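Long-range contacts in dextranase (Pseudarthrobacter oxydans, PDB 6NZS), which catalyses the endohydrolysis of (1->6)-alpha-D-glucosidic linkages in dextran, as a member of glycoside hydrolase family 49: residues H352-N357 and G376-N381; I371-G376 and S396-D401; Q275-G280 and K326-G331; K380-N385 and D401-W406. All coordinates share one frame; numbering follows the deposited sequence.

All four contacts join successive coils of one parallel beta-helix. Interactions 1, 3 and 4 pair parallel strands by regular backbone hydrogen bonds; interaction 2 joins a loop to the start of strand 398-407 with one such bond. Interactions 3 and 4 are largely buried, whereas 1 and 2 are only partly so. Strand 351-361 of interaction 1 lies beside strand 325-335 of interaction 3. Interactions 1 and 4 share Lys380 and Asn381 at a corner of the coil, interactions 1 and 2 share Gly376, and interactions 2 and 4 both use strand 398-407. Charged and amide groups dominate the outer sides of 1 and 3; aromatic rings carry interaction 4, and aliphatic groups interaction 2.

Interaction 1 (H352-N357 and G376-N381); sequences HMNVEN and GSTMKN
The amides of Asn357 and Asn381 lie side by side and point the same way, but their planes are turned 63° apart, so they do not stack flat. Asn357 OD1 comes 3.8 Å from Asn381 CB. At the other end Gly376 O approaches the imidazole of His352 obliquely, and the ring is held by a hydrogen bond from ND1 to Lys375 O. One water ties the two amides together: it donates to Asn357 OD1 at 2.6 Å and to Glu356 OE1, and accepts from Asn381 ND2 at 2.7 Å, while Asn381 OD1 is hydrogen-bonded to Asn402 ND2. Asn357 ND2 is bonded to Glu191 OE1 and Ala142 O. Putting an alanine at Asn357 would probably deprive this water of an acceptor and leave Glu191 without its amide donor. Glu356 and Lys380 run alongside each other; their ion pair, OE1 to NZ, is long at 4.0 Å, and Glu356 OE2 has a stronger mate in Arg201. A second water links Asn354 OD1, Val355 O and Thr378 OG1. On the opposite face Val355 CB meets Met379 CG at 3.8 Å; Met379 CG stands anti to that residue's backbone N (chi1 179°), which runs the methionine alongside the valine. Ser377 OG takes the N-H of Met353 at 2.9 Å where a backbone carbonyl would be expected, and is bonded to Tyr374 O as well. Parallel strands of successive coils, paired in register with like-placed side chains one above the other, are characteristic of the right-handed parallel beta-helix of the pectate-lyase-like clan.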
# COMPACT_ATOMS: atom_id res chain seq x y z
N HIS A 352 -6.14 3.55 -19.28
CA HIS A 352 -4.73 3.85 -19.03
C HIS A 352 -4.59 4.80 -17.86
O HIS A 352 -5.05 5.94 -17.92
CB HIS A 352 -4.10 4.40 -20.31
CG HIS A 352 -4.35 3.52 -21.50
ND1 HIS A 352 -3.92 2.21 -21.55
CD2 HIS A 352 -5.04 3.74 -22.64
CE1 HIS A 352 -4.32 1.67 -22.70
NE2 HIS A 352 -5.00 2.58 -23.37
N MET A 353 -3.92 4.33 -16.81
CA MET A 353 -3.87 5.05 -15.54
C MET A 353 -2.56 5.80 -15.39
O MET A 353 -1.49 5.30 -15.76
CB MET A 353 -4.03 4.07 -14.38
CG MET A 353 -5.34 3.32 -14.44
SD MET A 353 -5.35 1.86 -13.39
CE MET A 353 -4.80 2.58 -11.84
N ASN A 354 -2.64 7.00 -14.83
CA ASN A 354 -1.48 7.81 -14.48
C ASN A 354 -1.64 8.13 -13.00
O ASN A 354 -2.38 9.05 -12.63
CB ASN A 354 -1.44 9.08 -15.35
CG ASN A 354 -0.27 9.98 -15.02
OD1 ASN A 354 0.64 9.60 -14.29
ND2 ASN A 354 -0.31 11.20 -15.54
N VAL A 355 -0.94 7.37 -12.16
CA VAL A 355 -1.10 7.42 -10.71
C VAL A 355 0.13 8.09 -10.12
O VAL A 355 1.26 7.69 -10.42
CB VAL A 355 -1.26 6.01 -10.13
CG1 VAL A 355 -1.52 6.09 -8.63
CG2 VAL A 355 -2.39 5.26 -10.82
N GLU A 356 -0.07 9.09 -9.26
CA GLU A 356 1.09 9.68 -8.61
C GLU A 356 0.71 10.32 -7.28
O GLU A 356 -0.38 10.86 -7.12
CB GLU A 356 1.81 10.70 -9.49
CG GLU A 356 0.99 11.89 -9.84
CD GLU A 356 1.38 12.44 -11.19
OE1 GLU A 356 2.59 12.47 -11.52
OE2 GLU A 356 0.48 12.83 -11.94
N ASN A 357 1.65 10.24 -6.33
CA ASN A 357 1.49 10.92 -5.05
C ASN A 357 0.21 10.48 -4.35
O ASN A 357 -0.53 11.29 -3.80
CB ASN A 357 1.64 12.43 -5.18
CG ASN A 357 3.03 12.80 -5.62
OD1 ASN A 357 3.36 12.73 -6.80
ND2 ASN A 357 3.89 13.12 -4.65
N GLY A 376 -0.88 -0.48 -19.89
CA GLY A 376 -0.46 0.82 -20.36
C GLY A 376 -0.67 1.90 -19.32
O GLY A 376 -1.28 2.93 -19.59
N SER A 377 -0.17 1.65 -18.11
CA SER A 377 -0.31 2.57 -17.00
C SER A 377 1.04 2.84 -16.36
O SER A 377 1.98 2.04 -16.49
CB SER A 377 -1.25 2.01 -15.92
OG SER A 377 -2.57 1.84 -16.41
N THR A 378 1.13 3.97 -15.67
CA THR A 378 2.31 4.34 -14.90
C THR A 378 1.88 4.76 -13.50
O THR A 378 0.80 5.32 -13.30
CB THR A 378 3.05 5.50 -15.55
OG1 THR A 378 2.18 6.65 -15.59
CG2 THR A 378 3.46 5.16 -16.97
N MET A 379 2.74 4.45 -12.53
CA MET A 379 2.56 4.91 -11.16
C MET A 379 3.89 5.38 -10.61
O MET A 379 4.91 4.71 -10.80
CB MET A 379 2.00 3.80 -10.26
CG MET A 379 1.81 4.24 -8.81
SD MET A 379 0.80 3.09 -7.87
CE MET A 379 1.98 1.77 -7.54
N LYS A 380 3.90 6.52 -9.93
CA LYS A 380 5.12 7.00 -9.30
C LYS A 380 4.81 7.69 -7.98
O LYS A 380 3.76 8.33 -7.82
CB LYS A 380 5.92 7.93 -10.22
CG LYS A 380 5.20 9.16 -10.66
CD LYS A 380 6.05 9.92 -11.68
CE LYS A 380 5.40 11.22 -12.10
NZ LYS A 380 6.41 12.23 -12.53
N ASN A 381 5.75 7.56 -7.05
CA ASN A 381 5.78 8.39 -5.84
C ASN A 381 4.59 8.09 -4.93
O ASN A 381 3.74 8.96 -4.71
CB ASN A 381 5.82 9.88 -6.21
CG ASN A 381 6.89 10.21 -7.24
OD1 ASN A 381 7.95 9.59 -7.27
ND2 ASN A 381 6.62 11.20 -8.08
O HOH W 1 2.46 8.16 -13.00
O HOH W 2 4.66 12.81 -9.05

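Interaction 2 (I371-G376 and S396-D401); sequences IELYKG and SDVTID
Leu373 CD1 makes the main apolar contact, pressing on Ile400 CG1 at 3.5 Å, tighter than usual for two carbons, and on Val398 CG1 at 3.8 Å. Val398 uses both branches: CG1, anti to the backbone N (chi1 167°), meets the leucine, while CG2 lies 3.6 Å from both Leu373 O and Tyr374 O. Trimming Val398 to an alanine removes the methyl on which Leu373 CD1 rests and would probably open a gap beside these two carbonyls. The polar bonding is carried by the backbone. Gly376 N donates to Ser396 O at 3.1 Å (152° at the hydrogen), and the CA-H of Lys375 points at that same oxygen. Gly376 CA in turn sits 3.0 Å from Asp397 O; the two residues both have positive phi and lie one above the other in successive coils. Charges come last: the extended Lys375 runs alongside Asp397, yet its NZ stays 4.5 Å from OD2, and the firmer partners are Gln349 for the lysine and Asn425 for Asp397 OD1. The chemistry thus implies a turn fastened by one backbone bond and buried aliphatic packing, with electrostatic attraction probably a minor addition at the partly exposed end.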
# COMPACT_ATOMS: atom_id res chain seq x y z
N ILE A 371 -2.94 -1.56 -5.31
CA ILE A 371 -3.46 -1.13 -6.60
C ILE A 371 -3.21 -2.18 -7.67
O ILE A 371 -2.22 -2.92 -7.65
CB ILE A 371 -2.87 0.25 -6.98
CG1 ILE A 371 -3.72 0.92 -8.08
CG2 ILE A 371 -1.41 0.11 -7.39
CD1 ILE A 371 -3.46 2.40 -8.22
N GLU A 372 -4.14 -2.24 -8.62
CA GLU A 372 -3.98 -2.98 -9.86
C GLU A 372 -3.90 -1.96 -10.99
O GLU A 372 -4.88 -1.24 -11.24
CB GLU A 372 -5.15 -3.94 -10.06
CG GLU A 372 -5.04 -4.82 -11.31
CD GLU A 372 -6.14 -5.87 -11.41
OE1 GLU A 372 -6.76 -6.19 -10.37
OE2 GLU A 372 -6.38 -6.37 -12.53
N LEU A 373 -2.75 -1.88 -11.63
CA LEU A 373 -2.55 -0.97 -12.76
C LEU A 373 -2.89 -1.71 -14.05
O LEU A 373 -2.33 -2.77 -14.33
CB LEU A 373 -1.12 -0.44 -12.79
CG LEU A 373 -0.75 0.40 -11.56
CD1 LEU A 373 0.76 0.50 -11.45
CD2 LEU A 373 -1.36 1.78 -11.67
N TYR A 374 -3.82 -1.16 -14.82
CA TYR A 374 -4.29 -1.80 -16.03
C TYR A 374 -3.32 -1.52 -17.19
O TYR A 374 -2.38 -0.72 -17.06
CB TYR A 374 -5.76 -1.44 -16.29
CG TYR A 374 -6.62 -2.09 -15.22
CD1 TYR A 374 -6.73 -1.53 -13.94
CD2 TYR A 374 -7.24 -3.31 -15.44
CE1 TYR A 374 -7.48 -2.15 -12.93
CE2 TYR A 374 -7.99 -3.93 -14.44
CZ TYR A 374 -8.10 -3.35 -13.19
OH TYR A 374 -8.84 -3.97 -12.20
N LYS A 375 -3.52 -2.22 -18.30
CA LYS A 375 -2.53 -2.19 -19.37
C LYS A 375 -2.18 -0.76 -19.78
O LYS A 375 -3.06 0.08 -19.96
CB LYS A 375 -3.06 -2.95 -20.59
CG LYS A 375 -2.05 -3.00 -21.73
CD LYS A 375 -2.57 -3.80 -22.92
CE LYS A 375 -1.54 -3.81 -24.04
NZ LYS A 375 -1.94 -4.73 -25.14
N GLY A 376 -0.88 -0.48 -19.89
CA GLY A 376 -0.46 0.82 -20.36
C GLY A 376 -0.67 1.90 -19.32
O GLY A 376 -1.28 2.93 -19.59
N SER A 396 0.07 -5.97 -19.05
CA SER A 396 1.21 -5.57 -19.85
C SER A 396 1.43 -4.06 -19.80
O SER A 396 0.52 -3.27 -19.50
CB SER A 396 1.00 -5.99 -21.31
OG SER A 396 0.89 -7.40 -21.40
N ASP A 397 2.66 -3.65 -20.11
CA ASP A 397 2.98 -2.24 -20.34
C ASP A 397 2.71 -1.39 -19.10
O ASP A 397 2.09 -0.33 -19.17
CB ASP A 397 2.26 -1.70 -21.58
CG ASP A 397 2.61 -2.46 -22.85
OD1 ASP A 397 3.76 -2.91 -22.99
OD2 ASP A 397 1.71 -2.61 -23.71
N VAL A 398 3.19 -1.86 -17.95
CA VAL A 398 2.99 -1.19 -16.68
C VAL A 398 4.35 -0.77 -16.14
O VAL A 398 5.30 -1.57 -16.17
CB VAL A 398 2.23 -2.09 -15.68
CG1 VAL A 398 2.30 -1.50 -14.26
CG2 VAL A 398 0.77 -2.27 -16.12
N THR A 399 4.44 0.47 -15.66
CA THR A 399 5.68 1.00 -15.12
C THR A 399 5.40 1.62 -13.76
O THR A 399 4.49 2.44 -13.63
CB THR A 399 6.28 2.05 -16.07
OG1 THR A 399 6.48 1.45 -17.35
CG2 THR A 399 7.61 2.57 -15.55
N ILE A 400 6.18 1.22 -12.75
CA ILE A 400 6.05 1.73 -11.38
C ILE A 400 7.41 2.21 -10.91
O ILE A 400 8.41 1.52 -11.10
CB ILE A 400 5.54 0.64 -10.42
CG1 ILE A 400 4.17 0.11 -10.85
CG2 ILE A 400 5.48 1.17 -8.99
CD1 ILE A 400 3.67 -1.04 -10.00
N ASP A 401 7.45 3.39 -10.27
CA ASP A 401 8.68 3.87 -9.65
C ASP A 401 8.39 4.49 -8.29
O ASP A 401 7.37 5.17 -8.11
CB ASP A 401 9.41 4.91 -10.52
CG ASP A 401 10.72 5.34 -9.91
OD1 ASP A 401 11.59 4.47 -9.70
OD2 ASP A 401 10.90 6.54 -9.62

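Interaction 3 (Q275-G280 and K326-G331); sequences QYKVTG and KLDLQG
Gln275 bends across toward strand 326-330 on the face it shares with Lys277 and Asp328, its chain bent at chi2 (82°), so that its amide lies beside Lys326 and above the backbone. NE2 donates to Tyr276 O at 3.0 Å from above the carbonyl plane, while Asp328 N reaches the same oxygen from the opposite face; two N-H groups thus grip Tyr276 O. The other amide atom, Gln275 OE1, rests against Lys326 CB at 3.6 Å, where the two side chains cross obliquely. On this same face Lys277 and Asp328 stand alongside each other, pointing the same way. Their charged ends stay 4.7 Å apart (Lys277 NZ to Asp328 OD2); each has another partner, Arg201 O for NZ and, in a salt bridge, Arg201 NH1 for OD2. A water donates to Asp328 OD2 at 2.7 Å and weakly to Gln275 OE1. The opposite face is apolar: Leu327 CD1 meets Tyr276 CB at 3.7 Å, and Leu329 lies side by side with Val278. At the far end Gln330 bends so that its OE1 receives Gly280 N at 3.2 Å. Strands 253-256 and 351-361 flank this parallel pair, helix 196-202 lies over the face of Lys277 and Asp328 through Arg201, and inside the coil Phe342 of strand 342-346 packs on both leucines, Phe318 of strand 316-320 on Leu327 and Val278.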
# COMPACT_ATOMS: atom_id res chain seq x y z
N GLN A 275 -11.70 10.85 -20.30
CA GLN A 275 -10.73 11.16 -19.26
C GLN A 275 -11.44 11.28 -17.92
O GLN A 275 -12.35 12.10 -17.76
CB GLN A 275 -9.99 12.47 -19.57
CG GLN A 275 -9.08 12.96 -18.44
CD GLN A 275 -7.73 12.27 -18.45
OE1 GLN A 275 -7.00 12.32 -19.44
NE2 GLN A 275 -7.40 11.60 -17.34
N TYR A 276 -10.99 10.49 -16.95
CA TYR A 276 -11.46 10.55 -15.57
C TYR A 276 -10.34 11.12 -14.71
O TYR A 276 -9.16 10.95 -15.02
CB TYR A 276 -11.82 9.16 -15.04
CG TYR A 276 -13.00 8.54 -15.74
CD1 TYR A 276 -14.30 8.84 -15.34
CD2 TYR A 276 -12.83 7.68 -16.81
CE1 TYR A 276 -15.40 8.29 -15.98
CE2 TYR A 276 -13.92 7.12 -17.46
CZ TYR A 276 -15.20 7.44 -17.04
OH TYR A 276 -16.29 6.89 -17.70
N LYS A 277 -10.71 11.80 -13.63
CA LYS A 277 -9.73 12.31 -12.69
C LYS A 277 -10.26 12.15 -11.27
O LYS A 277 -11.40 12.49 -10.98
CB LYS A 277 -9.44 13.80 -12.93
CG LYS A 277 -8.66 14.08 -14.21
CD LYS A 277 -8.40 15.57 -14.40
CE LYS A 277 -7.50 15.81 -15.61
NZ LYS A 277 -7.35 17.26 -15.94
N VAL A 278 -9.41 11.62 -10.40
CA VAL A 278 -9.62 11.69 -8.96
C VAL A 278 -8.33 12.25 -8.41
O VAL A 278 -7.29 11.59 -8.48
CB VAL A 278 -9.92 10.31 -8.35
CG1 VAL A 278 -10.00 10.40 -6.83
CG2 VAL A 278 -11.23 9.75 -8.94
N THR A 279 -8.35 13.51 -7.95
CA THR A 279 -7.12 14.20 -7.58
C THR A 279 -7.32 14.97 -6.30
O THR A 279 -8.44 15.14 -5.81
CB THR A 279 -6.64 15.15 -8.69
OG1 THR A 279 -7.58 16.23 -8.83
CG2 THR A 279 -6.52 14.42 -10.02
N GLY A 280 -6.20 15.44 -5.75
CA GLY A 280 -6.17 16.35 -4.62
C GLY A 280 -5.54 15.72 -3.39
O GLY A 280 -5.61 14.50 -3.17
N LYS A 326 -8.52 7.33 -20.21
CA LYS A 326 -7.44 7.63 -19.29
C LYS A 326 -8.01 8.01 -17.93
O LYS A 326 -9.11 8.57 -17.84
CB LYS A 326 -6.58 8.78 -19.80
CG LYS A 326 -5.89 8.49 -21.12
CD LYS A 326 -5.21 9.74 -21.66
CE LYS A 326 -3.73 9.72 -21.38
NZ LYS A 326 -2.94 10.16 -22.57
N LEU A 327 -7.25 7.69 -16.88
CA LEU A 327 -7.56 8.14 -15.53
C LEU A 327 -6.30 8.74 -14.93
O LEU A 327 -5.25 8.09 -14.96
CB LEU A 327 -7.99 6.96 -14.64
CG LEU A 327 -7.95 7.22 -13.13
CD1 LEU A 327 -9.03 8.22 -12.74
CD2 LEU A 327 -8.13 5.92 -12.36
N ASP A 328 -6.39 9.97 -14.43
CA ASP A 328 -5.36 10.54 -13.57
C ASP A 328 -5.83 10.33 -12.14
O ASP A 328 -6.91 10.78 -11.76
CB ASP A 328 -5.18 12.04 -13.81
CG ASP A 328 -4.55 12.36 -15.15
OD1 ASP A 328 -4.18 11.41 -15.88
OD2 ASP A 328 -4.44 13.57 -15.47
N LEU A 329 -5.01 9.63 -11.34
CA LEU A 329 -5.31 9.37 -9.94
C LEU A 329 -4.14 9.96 -9.18
O LEU A 329 -3.03 9.44 -9.26
CB LEU A 329 -5.43 7.86 -9.71
CG LEU A 329 -5.56 7.39 -8.25
CD1 LEU A 329 -6.79 7.99 -7.58
CD2 LEU A 329 -5.60 5.86 -8.20
N GLN A 330 -4.37 11.06 -8.46
CA GLN A 330 -3.27 11.83 -7.90
C GLN A 330 -3.63 12.31 -6.51
O GLN A 330 -4.79 12.64 -6.23
CB GLN A 330 -2.95 13.04 -8.79
CG GLN A 330 -1.78 13.94 -8.34
CD GLN A 330 -2.19 14.98 -7.32
OE1 GLN A 330 -3.38 15.27 -7.15
NE2 GLN A 330 -1.21 15.55 -6.62
N GLY A 331 -2.62 12.37 -5.63
CA GLY A 331 -2.71 13.16 -4.42
C GLY A 331 -3.39 12.50 -3.24
O GLY A 331 -2.93 12.63 -2.10
O HOH W 3 -4.67 14.30 -18.03

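Interaction 4 (K380-N385 and D401-W406); sequences KNTFFN and DNTVIW
Phe383 reaches out along Val404 towards Trp406, CG anti to its own backbone N (chi1 174°). Its CB lies 4.1 Å from Val404 O. At the ring edge CD1 meets Val404 CG1 at 3.6 Å, the methyl lying near the ring plane, and CE1 is 4.0 Å from the same methyl. The tip, CZ, ends on Trp406 CB at 3.9 Å, the two side chains running side by side. Phe189 and Met187 of strand 176-192 close over Phe383, and Trp406 NE1 donates a hydrogen bond to Glu181 OE1 of that strand. Beyond the rings Asn385 ND2 donates to Trp406 O at 2.9 Å from above the carbonyl plane and is also bonded to Asn408 OD1. On the other face Phe384 CD1 touches Thr403 CG2 at 3.7 Å; one water is shared by Thr382 OG1, Thr403 OG1 and Asp401 O. Backbone bonds alternate along the pair, among them Val404 N to Thr382 O and Phe384 N to Val404 O. At the corner Asn402 ND2 donates to Asn381 OD1 at 2.8 Å, almost straight (168°), with the amide planes 73° apart, and a second water joins Asn381 OD1 to Asp401 OD2; Asp401 OD1 is held by Thr429 OG1 and Asn430 ND2. Such hydrogen-bonded asparagines of positive phi, repeated from coil to coil where the chain turns between sheets, form the asparagine stack known from right-handed parallel beta-helices.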
# COMPACT_ATOMS: atom_id res chain seq x y z
N LYS A 380 3.90 6.52 -9.93
CA LYS A 380 5.12 7.00 -9.30
C LYS A 380 4.81 7.69 -7.98
O LYS A 380 3.76 8.33 -7.82
CB LYS A 380 5.92 7.93 -10.22
CG LYS A 380 5.20 9.16 -10.66
CD LYS A 380 6.05 9.92 -11.68
CE LYS A 380 5.40 11.22 -12.10
NZ LYS A 380 6.41 12.23 -12.53
N ASN A 381 5.75 7.56 -7.05
CA ASN A 381 5.78 8.39 -5.84
C ASN A 381 4.59 8.09 -4.93
O ASN A 381 3.74 8.96 -4.71
CB ASN A 381 5.82 9.88 -6.21
CG ASN A 381 6.89 10.21 -7.24
OD1 ASN A 381 7.95 9.59 -7.27
ND2 ASN A 381 6.62 11.20 -8.08
N THR A 382 4.53 6.88 -4.38
CA THR A 382 3.36 6.42 -3.65
C THR A 382 3.77 5.77 -2.33
O THR A 382 4.94 5.41 -2.12
CB THR A 382 2.56 5.40 -4.46
OG1 THR A 382 3.39 4.27 -4.74
CG2 THR A 382 2.06 5.99 -5.77
N PHE A 383 2.79 5.63 -1.44
CA PHE A 383 2.93 4.90 -0.18
C PHE A 383 1.77 3.93 -0.06
O PHE A 383 0.61 4.34 -0.19
CB PHE A 383 2.92 5.85 1.03
CG PHE A 383 2.92 5.13 2.35
CD1 PHE A 383 4.11 4.72 2.94
CD2 PHE A 383 1.73 4.83 3.00
CE1 PHE A 383 4.12 4.03 4.16
CE2 PHE A 383 1.72 4.13 4.22
CZ PHE A 383 2.91 3.74 4.80
N PHE A 384 2.06 2.66 0.21
CA PHE A 384 1.01 1.66 0.40
C PHE A 384 1.19 0.94 1.73
O PHE A 384 2.22 0.30 1.96
CB PHE A 384 1.02 0.61 -0.71
CG PHE A 384 0.50 1.12 -2.01
CD1 PHE A 384 1.34 1.75 -2.91
CD2 PHE A 384 -0.84 0.96 -2.34
CE1 PHE A 384 0.85 2.24 -4.12
CE2 PHE A 384 -1.34 1.44 -3.55
CZ PHE A 384 -0.50 2.07 -4.44
N ASN A 385 0.18 1.02 2.58
CA ASN A 385 -0.02 0.07 3.65
C ASN A 385 -1.12 -0.87 3.17
O ASN A 385 -2.16 -0.40 2.69
CB ASN A 385 -0.46 0.83 4.91
CG ASN A 385 -0.79 -0.06 6.09
OD1 ASN A 385 -1.80 0.15 6.75
ND2 ASN A 385 0.09 -1.00 6.41
N ASP A 401 7.45 3.39 -10.27
CA ASP A 401 8.68 3.87 -9.65
C ASP A 401 8.39 4.49 -8.29
O ASP A 401 7.37 5.17 -8.11
CB ASP A 401 9.41 4.91 -10.52
CG ASP A 401 10.72 5.34 -9.91
OD1 ASP A 401 11.59 4.47 -9.70
OD2 ASP A 401 10.90 6.54 -9.62
N ASN A 402 9.31 4.28 -7.35
CA ASN A 402 9.33 5.02 -6.09
C ASN A 402 8.12 4.71 -5.22
O ASN A 402 7.30 5.60 -4.92
CB ASN A 402 9.48 6.53 -6.35
CG ASN A 402 9.77 7.31 -5.09
OD1 ASN A 402 10.28 6.75 -4.10
ND2 ASN A 402 9.45 8.60 -5.10
N THR A 403 8.01 3.46 -4.78
CA THR A 403 6.92 2.98 -3.94
C THR A 403 7.48 2.63 -2.57
O THR A 403 8.38 1.79 -2.47
CB THR A 403 6.28 1.72 -4.53
OG1 THR A 403 6.07 1.86 -5.94
CG2 THR A 403 4.95 1.44 -3.86
N VAL A 404 6.92 3.25 -1.53
CA VAL A 404 7.23 2.92 -0.14
C VAL A 404 6.08 2.06 0.37
O VAL A 404 4.91 2.42 0.19
CB VAL A 404 7.37 4.20 0.69
CG1 VAL A 404 7.53 3.86 2.17
CG2 VAL A 404 8.56 5.04 0.20
N ILE A 405 6.40 0.92 0.98
CA ILE A 405 5.39 -0.06 1.36
C ILE A 405 5.54 -0.44 2.83
O ILE A 405 6.64 -0.79 3.27
CB ILE A 405 5.46 -1.32 0.48
CG1 ILE A 405 5.20 -0.95 -0.99
CG2 ILE A 405 4.46 -2.38 0.98
CD1 ILE A 405 5.41 -2.11 -1.97
N TRP A 406 4.44 -0.36 3.58
CA TRP A 406 4.34 -0.90 4.94
C TRP A 406 3.42 -2.10 4.82
O TRP A 406 2.20 -1.97 4.75
CB TRP A 406 3.77 0.14 5.90
CG TRP A 406 3.98 -0.22 7.36
CD1 TRP A 406 3.72 -1.42 7.98
CD2 TRP A 406 4.51 0.65 8.37
NE1 TRP A 406 4.07 -1.34 9.31
CE2 TRP A 406 4.55 -0.08 9.57
CE3 TRP A 406 4.95 1.98 8.37
CZ2 TRP A 406 5.03 0.47 10.77
CZ3 TRP A 406 5.43 2.52 9.54
CH2 TRP A 406 5.47 1.77 10.72
O HOH W 4 9.36 8.77 -9.66
O HOH W 5 4.91 4.09 -7.02